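Local structure of succinoglycan biosynthesis protein (Bacillus cereus ATCC 14579, 3B55) at residues Y336-T341 with K425-L430; D381-D386 with L430-K435. The protein is of uncertain function but binds a calcium ion and belongs to the erythromycin esterase family, which is consistent with a hydrolase-like role. The protein carries 1 engineered substitution. All coordinates share one frame; numbering follows the deposited sequence.

Interaction 1: Y336-T341 with K425-L430; sequences YVSIGT and KAFDIL
Phe427, the first residue beyond helix 423-426, lays its ring against the backbone of Gly340. With CG anti to its own carbonyl carbon (chi1 -56°), the ring is directed to strand 336-344 at Gly340. CB passes Ser338 O at 3.8 Å and CG faces Gly340 N at 3.9 Å. CD1 meets the hydroxyl of Ser338, whose OG lies 3.2 Å away at the ring edge, near its plane; that hydroxyl is hydrogen-bonded to Val310 O. CE1 and CZ lie under Gly340 CA, which stands over one face, nearer the ring's periphery than its middle, 3.8 Å from the centroid of the Phe427 ring in a CH-pi contact. With no side chain on Gly340, the ring can come this close to the strand.

Ser338 O is gripped twice, by Asp428 N at 3.0 Å, in the carbonyl plane, and by Ile429 N at 3.2 Å, tilted 17° from it. Gly340 N then bonds to Ile429 O at 2.9 Å, setting the parallel pairing. On the sheet face bearing Ile339 and Ile429 these side chains run alongside each other in the same direction, and Val337 CG1 also touches Ile429 CD1.

Strand 336-344 lies within the mixed sheet, flanked by parallel strands 429-433 and 77-82, with helix 68-72 packed on Ile429 and helix 307-310 beside Phe427.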
ATOM      1  N   TYR A 336      13.666   6.747  -0.516  1.00  9.60           N
ATOM      2  CA  TYR A 336      12.243   6.487  -0.702  1.00  6.76           C
ATOM      3  C   TYR A 336      11.700   7.553  -1.638  1.00 10.01           C
ATOM      4  O   TYR A 336      11.862   8.742  -1.376  1.00 11.12           O
ATOM      5  CB  TYR A 336      11.489   6.567   0.627  1.00  5.66           C
ATOM      6  CG  TYR A 336       9.983   6.440   0.498  1.00  4.95           C
ATOM      7  CD1 TYR A 336       9.408   5.340  -0.134  1.00  7.59           C
ATOM      8  CD2 TYR A 336       9.132   7.420   1.015  1.00  7.41           C
ATOM      9  CE1 TYR A 336       8.034   5.210  -0.246  1.00  6.68           C
ATOM     10  CE2 TYR A 336       7.748   7.301   0.902  1.00 11.14           C
ATOM     11  CZ  TYR A 336       7.208   6.191   0.270  1.00  6.98           C
ATOM     12  OH  TYR A 336       5.846   6.054   0.153  1.00  9.11           O
ATOM     13  N   VAL A 337      11.082   7.129  -2.735  1.00 10.21           N
ATOM     14  CA  VAL A 337      10.488   8.057  -3.687  1.00 10.75           C
ATOM     15  C   VAL A 337       8.993   7.826  -3.596  1.00  8.21           C
ATOM     16  O   VAL A 337       8.534   6.686  -3.603  1.00 10.54           O
ATOM     17  CB  VAL A 337      10.961   7.800  -5.136  1.00 12.62           C
ATOM     18  CG1 VAL A 337      10.093   8.583  -6.107  1.00 14.58           C
ATOM     19  CG2 VAL A 337      12.409   8.229  -5.291  1.00 17.53           C
ATOM     20  N   SER A 338       8.229   8.905  -3.494  1.00  8.82           N
ATOM     21  CA  SER A 338       6.782   8.787  -3.373  1.00  9.30           C
ATOM     22  C   SER A 338       6.047   9.323  -4.590  1.00  7.99           C
ATOM     23  O   SER A 338       6.166  10.499  -4.941  1.00  6.46           O
ATOM     24  CB  SER A 338       6.308   9.527  -2.114  1.00  8.22           C
ATOM     25  OG  SER A 338       4.901   9.515  -2.003  1.00 14.32           O
ATOM     26  N   ILE A 339       5.290   8.447  -5.234  1.00  8.81           N
ATOM     27  CA  ILE A 339       4.513   8.820  -6.404  1.00 11.17           C
ATOM     28  C   ILE A 339       3.035   8.765  -6.054  1.00 12.94           C
ATOM     29  O   ILE A 339       2.550   7.755  -5.548  1.00 13.55           O
ATOM     30  CB  ILE A 339       4.766   7.858  -7.576  1.00 11.17           C
ATOM     31  CG1 ILE A 339       6.234   7.933  -7.996  1.00 11.10           C
ATOM     32  CG2 ILE A 339       3.858   8.218  -8.744  1.00 12.79           C
ATOM     33  CD1 ILE A 339       6.627   6.933  -9.060  1.00  8.27           C
ATOM     34  N   GLY A 340       2.319   9.852  -6.315  1.00 12.16           N
ATOM     35  CA  GLY A 340       0.899   9.868  -6.016  1.00 10.47           C
ATOM     36  C   GLY A 340       0.090  10.092  -7.276  1.00  9.62           C
ATOM     37  O   GLY A 340       0.602  10.640  -8.248  1.00  7.47           O
ATOM     38  N   THR A 341      -1.165   9.651  -7.271  1.00 11.09           N
ATOM     39  CA  THR A 341      -2.045   9.841  -8.425  1.00 12.74           C
ATOM     40  C   THR A 341      -3.100  10.860  -8.045  1.00 11.59           C
ATOM     41  O   THR A 341      -3.417  11.019  -6.863  1.00 12.22           O
ATOM     42  CB  THR A 341      -2.748   8.526  -8.858  1.00 13.11           C
ATOM     43  OG1 THR A 341      -3.227   7.820  -7.706  1.00 14.48           O
ATOM     44  CG2 THR A 341      -1.783   7.646  -9.644  1.00 15.09           C
ATOM     45  N   LYS A 425       5.133  18.633  -0.685  1.00 11.51           N
ATOM     46  CA  LYS A 425       5.739  17.957   0.458  1.00 17.21           C
ATOM     47  C   LYS A 425       5.300  16.497   0.552  1.00 12.29           C
ATOM     48  O   LYS A 425       6.066  15.641   0.982  1.00 14.55           O
ATOM     49  CB  LYS A 425       5.391  18.691   1.752  1.00 15.81           C
ATOM     50  CG  LYS A 425       5.877  20.137   1.769  1.00 23.78           C
ATOM     51  CD  LYS A 425       5.685  20.801   3.131  1.00 26.49           C
ATOM     52  CE  LYS A 425       6.051  22.279   3.053  1.00 30.00           C
ATOM     53  NZ  LYS A 425       6.225  22.919   4.391  1.00 39.56           N
ATOM     54  N   ALA A 426       4.071  16.220   0.137  1.00 11.80           N
ATOM     55  CA  ALA A 426       3.541  14.867   0.188  1.00 13.05           C
ATOM     56  C   ALA A 426       4.117  13.939  -0.882  1.00 14.15           C
ATOM     57  O   ALA A 426       4.385  12.767  -0.608  1.00 12.62           O
ATOM     58  CB  ALA A 426       2.030  14.907   0.068  1.00 13.57           C
ATOM     59  N   PHE A 427       4.317  14.459  -2.092  1.00 12.28           N
ATOM     60  CA  PHE A 427       4.829  13.636  -3.184  1.00  7.10           C
ATOM     61  C   PHE A 427       5.976  14.228  -3.992  1.00  9.11           C
ATOM     62  O   PHE A 427       6.062  15.443  -4.198  1.00  8.37           O
ATOM     63  CB  PHE A 427       3.707  13.310  -4.169  1.00  7.87           C
ATOM     64  CG  PHE A 427       2.511  12.650  -3.549  1.00  7.38           C
ATOM     65  CD1 PHE A 427       2.572  11.327  -3.120  1.00 10.26           C
ATOM     66  CD2 PHE A 427       1.315  13.350  -3.407  1.00  3.86           C
ATOM     67  CE1 PHE A 427       1.448  10.701  -2.558  1.00  9.54           C
ATOM     68  CE2 PHE A 427       0.184  12.736  -2.847  1.00  6.03           C
ATOM     69  CZ  PHE A 427       0.252  11.408  -2.421  1.00  5.33           C
ATOM     70  N   ASP A 428       6.843  13.343  -4.473  1.00  8.39           N
ATOM     71  CA  ASP A 428       7.975  13.732  -5.302  1.00  9.75           C
ATOM     72  C   ASP A 428       7.486  13.737  -6.754  1.00  9.33           C
ATOM     73  O   ASP A 428       7.921  14.543  -7.568  1.00  9.71           O
ATOM     74  CB  ASP A 428       9.120  12.713  -5.178  1.00  9.57           C
ATOM     75  CG  ASP A 428       9.626  12.560  -3.753  1.00 14.77           C
ATOM     76  OD1 ASP A 428       9.987  13.589  -3.131  1.00 20.73           O
ATOM     77  OD2 ASP A 428       9.667  11.412  -3.256  1.00 11.90           O
ATOM     78  N   ILE A 429       6.563  12.835  -7.071  1.00  9.69           N
ATOM     79  CA  ILE A 429       6.052  12.727  -8.435  1.00  7.95           C
ATOM     80  C   ILE A 429       4.538  12.593  -8.469  1.00  8.83           C
ATOM     81  O   ILE A 429       3.967  11.790  -7.729  1.00  9.99           O
ATOM     82  CB  ILE A 429       6.682  11.505  -9.132  1.00  9.04           C
ATOM     83  CG1 ILE A 429       8.210  11.653  -9.114  1.00  7.67           C
ATOM     84  CG2 ILE A 429       6.157  11.372 -10.578  1.00  6.81           C
ATOM     85  CD1 ILE A 429       8.962  10.392  -9.495  1.00  8.65           C
ATOM     86  N   LEU A 430       3.887  13.379  -9.329  1.00  9.64           N
ATOM     87  CA  LEU A 430       2.435  13.312  -9.450  1.00 10.17           C
ATOM     88  C   LEU A 430       1.970  12.848 -10.829  1.00 10.32           C
ATOM     89  O   LEU A 430       2.454  13.316 -11.858  1.00 11.08           O
ATOM     90  CB  LEU A 430       1.781  14.668  -9.162  1.00 11.99           C
ATOM     91  CG  LEU A 430       0.245  14.538  -9.200  1.00 13.55           C
ATOM     92  CD1 LEU A 430      -0.309  14.454  -7.781  1.00 13.48           C
ATOM     93  CD2 LEU A 430      -0.368  15.708  -9.936  1.00 13.64           C
TER

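Interaction 2: D381-D386 with L430-K435; sequences DQFFID and LVQIQK
Phe383 and Gln432 are neighbours on one face of the sheet, their side chains extending in a common direction. The ring of Phe383 turns a face to the aliphatic part of the glutamine: Gln432 CB sits 3.3 Å above the ring plane, displaced from the centre, in a CH-pi contact, and Gln432 CG follows it along CE1 and CZ. Phe383 CG is tucked between its backbone N and carbonyl carbon (chi1 64°), which swings the ring over toward its neighbour. Gln434 reaches the same ring at its edge, in plane, with NE2 3.8 Å from Phe383 CE1; Phe375 O and Val378 O hold this nitrogen.

The backbones form an antiparallel pair within the mixed eight-stranded sheet, strand 382-386 lying between 429-433 and 51-53. Phe383 with Gln432 and Ile385 with Leu430 are its hydrogen-bonded pairs, the shortest bond running from Gln432 N to Phe383 O at 2.8 Å. On the other face, Phe384 CB meets Val431 CG2 at 3.5 Å, while the Phe384 ring turns away from strand 429-433; this side chain also packs on Pro67 and Leu53. Beyond Ile433 the chain turns a corner at Gln434, whose N bonds to Asp381 O. A water donates to that oxygen and accepts from Lys435 N.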
ATOM      1  N   ASP A 381      -5.009  14.187 -21.407  1.00 15.91           N
ATOM      2  CA  ASP A 381      -5.808  13.136 -20.791  1.00 15.74           C
ATOM      3  C   ASP A 381      -5.124  12.565 -19.552  1.00 15.69           C
ATOM      4  O   ASP A 381      -5.762  12.397 -18.518  1.00 15.09           O
ATOM      5  CB  ASP A 381      -6.072  12.023 -21.806  1.00 14.39           C
ATOM      6  CG  ASP A 381      -6.991  12.468 -22.929  1.00 24.06           C
ATOM      7  OD1 ASP A 381      -6.793  12.021 -24.081  1.00 25.95           O
ATOM      8  OD2 ASP A 381      -7.924  13.259 -22.660  1.00 26.82           O
ATOM      9  N   GLN A 382      -3.833  12.260 -19.675  1.00 13.72           N
ATOM     10  CA  GLN A 382      -3.030  11.716 -18.578  1.00 15.17           C
ATOM     11  C   GLN A 382      -1.604  12.247 -18.717  1.00 13.17           C
ATOM     12  O   GLN A 382      -1.109  12.449 -19.828  1.00 12.64           O
ATOM     13  CB  GLN A 382      -2.952  10.183 -18.627  1.00 16.47           C
ATOM     14  CG  GLN A 382      -4.265   9.441 -18.774  1.00 24.98           C
ATOM     15  CD  GLN A 382      -4.740   9.402 -20.200  1.00 15.89           C
ATOM     16  OE1 GLN A 382      -3.936   9.410 -21.139  1.00 18.93           O
ATOM     17  NE2 GLN A 382      -6.050   9.341 -20.379  1.00 25.38           N
ATOM     18  N   PHE A 383      -0.942  12.457 -17.584  1.00  9.87           N
ATOM     19  CA  PHE A 383       0.429  12.945 -17.589  1.00  8.22           C
ATOM     20  C   PHE A 383       1.022  12.865 -16.197  1.00  9.84           C
ATOM     21  O   PHE A 383       0.297  12.715 -15.214  1.00  9.16           O
ATOM     22  CB  PHE A 383       0.484  14.403 -18.063  1.00  7.51           C
ATOM     23  CG  PHE A 383      -0.219  15.367 -17.143  1.00  8.87           C
ATOM     24  CD1 PHE A 383      -1.591  15.582 -17.247  1.00 10.09           C
ATOM     25  CD2 PHE A 383       0.490  16.056 -16.163  1.00 12.87           C
ATOM     26  CE1 PHE A 383      -2.246  16.470 -16.391  1.00  8.05           C
ATOM     27  CE2 PHE A 383      -0.152  16.946 -15.304  1.00  9.60           C
ATOM     28  CZ  PHE A 383      -1.522  17.155 -15.417  1.00 11.41           C
ATOM     29  N   PHE A 384       2.346  12.926 -16.114  1.00  8.94           N
ATOM     30  CA  PHE A 384       2.985  12.930 -14.817  1.00 10.81           C
ATOM     31  C   PHE A 384       4.008  14.050 -14.792  1.00 10.88           C
ATOM     32  O   PHE A 384       4.343  14.622 -15.836  1.00  9.89           O
ATOM     33  CB  PHE A 384       3.610  11.574 -14.466  1.00  9.35           C
ATOM     34  CG  PHE A 384       4.715  11.129 -15.383  1.00 12.64           C
ATOM     35  CD1 PHE A 384       4.438  10.660 -16.666  1.00 11.61           C
ATOM     36  CD2 PHE A 384       6.027  11.080 -14.921  1.00  9.01           C
ATOM     37  CE1 PHE A 384       5.446  10.138 -17.466  1.00  8.61           C
ATOM     38  CE2 PHE A 384       7.044  10.561 -15.716  1.00 16.57           C
ATOM     39  CZ  PHE A 384       6.751  10.086 -16.993  1.00 10.92           C
ATOM     40  N   ILE A 385       4.491  14.380 -13.604  1.00  9.07           N
ATOM     41  CA  ILE A 385       5.438  15.472 -13.479  1.00 14.32           C
ATOM     42  C   ILE A 385       6.254  15.356 -12.209  1.00 13.93           C
ATOM     43  O   ILE A 385       5.782  14.815 -11.206  1.00 14.54           O
ATOM     44  CB  ILE A 385       4.683  16.819 -13.475  1.00 15.95           C
ATOM     45  CG1 ILE A 385       5.653  17.972 -13.234  1.00 17.22           C
ATOM     46  CG2 ILE A 385       3.588  16.791 -12.420  1.00 17.05           C
ATOM     47  CD1 ILE A 385       5.110  19.311 -13.707  1.00 21.10           C
ATOM     48  N   ASP A 386       7.481  15.865 -12.259  1.00 13.00           N
ATOM     49  CA  ASP A 386       8.361  15.832 -11.099  1.00 12.84           C
ATOM     50  C   ASP A 386       8.122  17.107 -10.293  1.00 14.89           C
ATOM     51  O   ASP A 386       8.546  18.196 -10.696  1.00 11.34           O
ATOM     52  CB  ASP A 386       9.826  15.779 -11.536  1.00 12.89           C
ATOM     53  CG  ASP A 386      10.757  15.401 -10.396  1.00 15.60           C
ATOM     54  OD1 ASP A 386      10.466  15.778  -9.243  1.00 13.13           O
ATOM     55  OD2 ASP A 386      11.785  14.739 -10.659  1.00 20.17           O
ATOM     56  N   LEU A 430       3.887  13.379  -9.329  1.00  9.64           N
ATOM     57  CA  LEU A 430       2.435  13.312  -9.450  1.00 10.17           C
ATOM     58  C   LEU A 430       1.970  12.848 -10.829  1.00 10.32           C
ATOM     59  O   LEU A 430       2.454  13.316 -11.858  1.00 11.08           O
ATOM     60  CB  LEU A 430       1.781  14.668  -9.162  1.00 11.99           C
ATOM     61  CG  LEU A 430       0.245  14.538  -9.200  1.00 13.55           C
ATOM     62  CD1 LEU A 430      -0.309  14.454  -7.781  1.00 13.48           C
ATOM     63  CD2 LEU A 430      -0.368  15.708  -9.936  1.00 13.64           C
ATOM     64  N   VAL A 431       1.020  11.923 -10.828  1.00  9.85           N
ATOM     65  CA  VAL A 431       0.443  11.399 -12.053  1.00  7.53           C
ATOM     66  C   VAL A 431      -1.020  11.815 -12.068  1.00  7.53           C
ATOM     67  O   VAL A 431      -1.802  11.380 -11.221  1.00  7.84           O
ATOM     68  CB  VAL A 431       0.550   9.868 -12.103  1.00  9.94           C
ATOM     69  CG1 VAL A 431      -0.208   9.333 -13.305  1.00  9.91           C
ATOM     70  CG2 VAL A 431       2.017   9.462 -12.154  1.00  3.86           C
ATOM     71  N   GLN A 432      -1.385  12.667 -13.022  1.00  7.35           N
ATOM     72  CA  GLN A 432      -2.759  13.155 -13.132  1.00  6.17           C
ATOM     73  C   GLN A 432      -3.535  12.409 -14.215  1.00  8.50           C
ATOM     74  O   GLN A 432      -3.040  12.212 -15.321  1.00 10.07           O
ATOM     75  CB  GLN A 432      -2.758  14.659 -13.455  1.00  5.12           C
ATOM     76  CG  GLN A 432      -4.144  15.282 -13.620  1.00  5.26           C
ATOM     77  CD  GLN A 432      -4.846  15.548 -12.289  1.00  6.74           C
ATOM     78  OE1 GLN A 432      -6.038  15.860 -12.254  1.00 11.31           O
ATOM     79  NE2 GLN A 432      -4.102  15.447 -11.191  1.00  4.13           N
ATOM     80  N   ILE A 433      -4.748  11.991 -13.876  1.00  8.84           N
ATOM     81  CA  ILE A 433      -5.632  11.287 -14.802  1.00  5.96           C
ATOM     82  C   ILE A 433      -6.913  12.123 -14.793  1.00  7.19           C
ATOM     83  O   ILE A 433      -7.664  12.130 -13.811  1.00  3.90           O
ATOM     84  CB  ILE A 433      -5.893   9.844 -14.316  1.00  7.84           C
ATOM     85  CG1 ILE A 433      -4.559   9.139 -14.108  1.00  4.35           C
ATOM     86  CG2 ILE A 433      -6.718   9.069 -15.349  1.00  8.26           C
ATOM     87  CD1 ILE A 433      -4.692   7.744 -13.549  1.00  9.43           C
ATOM     88  N   GLN A 434      -7.146  12.843 -15.885  1.00  5.70           N
ATOM     89  CA  GLN A 434      -8.287  13.744 -15.983  1.00  9.17           C
ATOM     90  C   GLN A 434      -9.676  13.115 -15.938  1.00 11.70           C
ATOM     91  O   GLN A 434     -10.617  13.748 -15.460  1.00  9.83           O
ATOM     92  CB  GLN A 434      -8.125  14.627 -17.223  1.00  9.17           C
ATOM     93  CG  GLN A 434      -6.742  15.287 -17.313  1.00  8.67           C
ATOM     94  CD  GLN A 434      -6.501  16.348 -16.237  1.00 11.54           C
ATOM     95  OE1 GLN A 434      -6.863  16.167 -15.077  1.00 12.05           O
ATOM     96  NE2 GLN A 434      -5.870  17.454 -16.625  1.00 14.21           N
ATOM     97  N   LYS A 435      -9.833  11.890 -16.428  1.00 12.18           N
ATOM     98  CA  LYS A 435     -11.149  11.262 -16.343  1.00  8.68           C
ATOM     99  C   LYS A 435     -11.081   9.794 -15.944  1.00 10.27           C
ATOM    100  O   LYS A 435     -10.433   8.980 -16.597  1.00 12.46           O
ATOM    101  CB  LYS A 435     -11.942  11.387 -17.653  1.00 11.33           C
ATOM    102  CG  LYS A 435     -13.397  10.939 -17.460  1.00 15.59           C
ATOM    103  CD  LYS A 435     -14.210  10.816 -18.741  1.00 39.27           C
ATOM    104  CE  LYS A 435     -14.896  12.121 -19.112  1.00 45.78           C
ATOM    105  NZ  LYS A 435     -15.515  12.763 -17.922  1.00 41.23           N
TER
HETATM  106  O   HOH W   1      -8.278  10.892 -18.517  1.00  7.24           O

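From the N terminus, the chain first lays down 336-341, then 381-386, and finally 425-435, which serves both contacts. Interaction 1 closes a loop of 83 intervening residues and interaction 2 one of 43. Because 381-386 falls between the partners of interaction 1 and the second segments succeed each other, sharing Leu430, the two contacts cross. The loop of interaction 1 holds the two small antiparallel sheets and helices 371-376 and 392-398 as well as strand 382-386. Strand 429-433 is the common element, parallel to 336-344 on one side and antiparallel to 382-386 on the other. A probable hydrogen bond from Val431 N to Gly340 O continues the parallel pairing, on a residue that also takes part in interaction 2.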